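Local atomic coordinates of transcriptional regulator, IclR family (Ruegeria sp. TM1040, PDB entry 3R4K), a protein that probably binds DNA as a transcriptional regulator of the IclR family, with a helix-turn-helix domain followed by a C-terminal domain likely to sense a small-molecule effector. Residues P78-S83 against T98-L103. Residues are numbered along the deposited sequence; the frame is centred on the assembly and turned at random.
Sequences PILSAS and THLSLL
Ile79, Leu80 and Ser83 meet Leu100 and Leu102 through aliphatic carbons, and no aromatic ring or side-chain amide lies between them. The imidazole of His99 is turned to the far side of the strand. Within the helix, the carbonyl of Leu80 is an acceptor. Ser83 OG donates to Leu80 O at 2.7 Å, tilted 32° from the carbonyl plane. A chi1 of 80° sets this hydroxyl between its own backbone N and carbonyl carbon, where it can turn back to the preceding turn of helix. Ser83 CB is left facing the strand, 3.6 Å from Leu100 CD2.

That same methyl of Leu100 also lies 3.8 Å from Ile79 CG1 and 3.9 Å from Leu80 CD2. It therefore fits among three helix side chains. Leu102 meets two of them, Ile79 and Leu80. Its CD1 reaches Ile79 CG2 at 3.8 Å and Leu80 CD2 at 3.9 Å. Leu80 CD2 thus bridges the two leucines. Ile79 and Leu102 run past each other in opposite senses, and Ile79 CD1 lies 4.0 Å from Leu102 CD2.

The helix and strand segments are nearly antiparallel, at 167°. The start of helix 79-94 thus packs on one face of the antiparallel sheet, as expected for the profilin-like, GAF-related fold. Ser112 of strand 107-114 hydrogen-bonds Ser83 OG, while Ile79 also touches Leu211 of strand 210-219 and Ile246. From the sheet's other face, His99 and Ser101 touch Ser138 of helix 137-143.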
loop_
_atom_site.group_PDB
_atom_site.type_symbol
_atom_site.label_atom_id
_atom_site.label_comp_id
_atom_site.label_asym_id
_atom_site.label_seq_id
_atom_site.Cartn_x
_atom_site.Cartn_y
_atom_site.Cartn_z
ATOM N N PRO A 78 -1.673 -10.482 -1.597
ATOM C CA PRO A 78 -2.251 -9.644 -2.679
ATOM C C PRO A 78 -3.815 -9.755 -2.682
ATOM O O PRO A 78 -4.310 -10.729 -2.121
ATOM C CB PRO A 78 -1.611 -10.233 -3.945
ATOM C CG PRO A 78 -0.508 -11.175 -3.460
ATOM C CD PRO A 78 -0.985 -11.666 -2.150
ATOM N N ILE A 79 -4.590 -8.761 -3.218
ATOM C CA ILE A 79 -6.090 -8.747 -3.245
ATOM C C ILE A 79 -6.680 -10.088 -3.795
ATOM O O ILE A 79 -7.679 -10.585 -3.260
ATOM C CB ILE A 79 -6.671 -7.506 -4.027
ATOM C CG1 ILE A 79 -8.223 -7.530 -4.120
ATOM C CG2 ILE A 79 -6.057 -7.365 -5.423
ATOM C CD1 ILE A 79 -8.903 -6.233 -3.869
ATOM N N LEU A 80 -6.053 -10.675 -4.830
ATOM C CA LEU A 80 -6.571 -11.913 -5.414
ATOM C C LEU A 80 -6.354 -13.122 -4.486
ATOM O O LEU A 80 -7.155 -14.053 -4.497
ATOM C CB LEU A 80 -6.004 -12.168 -6.825
ATOM C CG LEU A 80 -6.346 -11.060 -7.888
ATOM C CD1 LEU A 80 -5.666 -11.323 -9.196
ATOM C CD2 LEU A 80 -7.853 -10.891 -8.120
ATOM N N SER A 81 -5.314 -13.080 -3.654
ATOM C CA SER A 81 -5.038 -14.126 -2.669
ATOM C C SER A 81 -6.060 -14.040 -1.523
ATOM O O SER A 81 -6.564 -15.075 -1.077
ATOM C CB SER A 81 -3.615 -13.996 -2.150
ATOM O OG SER A 81 -3.330 -14.948 -1.144
ATOM N N ALA A 82 -6.413 -12.801 -1.105
ATOM C CA ALA A 82 -7.424 -12.535 -0.077
ATOM C C ALA A 82 -8.843 -12.926 -0.558
ATOM O O ALA A 82 -9.696 -13.301 0.255
ATOM C CB ALA A 82 -7.405 -11.062 0.302
ATOM N N SER A 83 -9.085 -12.824 -1.873
ATOM C CA SER A 83 -10.378 -13.122 -2.476
ATOM C C SER A 83 -10.708 -14.623 -2.468
ATOM O O SER A 83 -11.885 -14.969 -2.400
ATOM C CB SER A 83 -10.426 -12.595 -3.907
ATOM O OG SER A 83 -9.760 -13.461 -4.812
ATOM N N THR A 98 -19.306 -16.925 -8.097
ATOM C CA THR A 98 -18.902 -15.626 -7.566
ATOM C C THR A 98 -17.641 -15.164 -8.295
ATOM O O THR A 98 -16.854 -15.999 -8.728
ATOM C CB THR A 98 -18.717 -15.695 -6.049
ATOM O OG1 THR A 98 -17.742 -16.693 -5.758
ATOM C CG2 THR A 98 -20.012 -16.020 -5.313
ATOM N N HIS A 99 -17.462 -13.853 -8.460
ATOM C CA HIS A 99 -16.263 -13.348 -9.115
ATOM C C HIS A 99 -15.882 -11.950 -8.651
ATOM O O HIS A 99 -16.738 -11.135 -8.298
ATOM C CB HIS A 99 -16.350 -13.402 -10.655
ATOM C CG HIS A 99 -17.449 -12.610 -11.275
ATOM N ND1 HIS A 99 -17.189 -11.426 -11.955
ATOM C CD2 HIS A 99 -18.769 -12.898 -11.376
ATOM C CE1 HIS A 99 -18.363 -11.008 -12.403
ATOM N NE2 HIS A 99 -19.345 -11.867 -12.083
ATOM N N LEU A 100 -14.570 -11.700 -8.629
ATOM C CA LEU A 100 -13.980 -10.420 -8.288
ATOM C C LEU A 100 -13.420 -9.803 -9.556
ATOM O O LEU A 100 -12.649 -10.433 -10.282
ATOM C CB LEU A 100 -12.887 -10.558 -7.198
ATOM C CG LEU A 100 -12.112 -9.276 -6.813
ATOM C CD1 LEU A 100 -13.019 -8.220 -6.141
ATOM C CD2 LEU A 100 -10.868 -9.617 -5.970
ATOM N N SER A 101 -13.847 -8.580 -9.844
ATOM C CA SER A 101 -13.352 -7.842 -11.000
ATOM C C SER A 101 -12.631 -6.601 -10.493
ATOM O O SER A 101 -13.026 -6.017 -9.466
ATOM C CB SER A 101 -14.475 -7.507 -11.976
ATOM O OG SER A 101 -15.494 -6.753 -11.347
ATOM N N LEU A 102 -11.515 -6.255 -11.156
ATOM C CA LEU A 102 -10.709 -5.112 -10.731
ATOM C C LEU A 102 -10.500 -4.127 -11.844
ATOM O O LEU A 102 -10.398 -4.507 -13.009
ATOM C CB LEU A 102 -9.333 -5.558 -10.205
ATOM C CG LEU A 102 -9.290 -6.439 -8.974
ATOM C CD1 LEU A 102 -7.887 -6.996 -8.775
ATOM C CD2 LEU A 102 -9.746 -5.689 -7.729
ATOM N N LEU A 103 -10.380 -2.851 -11.473
ATOM C CA LEU A 103 -10.071 -1.794 -12.422
ATOM C C LEU A 103 -8.621 -1.945 -12.874
ATOM O O LEU A 103 -7.711 -1.994 -12.042
ATOM C CB LEU A 103 -10.318 -0.406 -11.819
ATOM C CG LEU A 103 -11.757 0.090 -11.843
ATOM C CD1 LEU A 103 -11.913 1.312 -10.986
ATOM C CD2 LEU A 103 -12.204 0.402 -13.244
#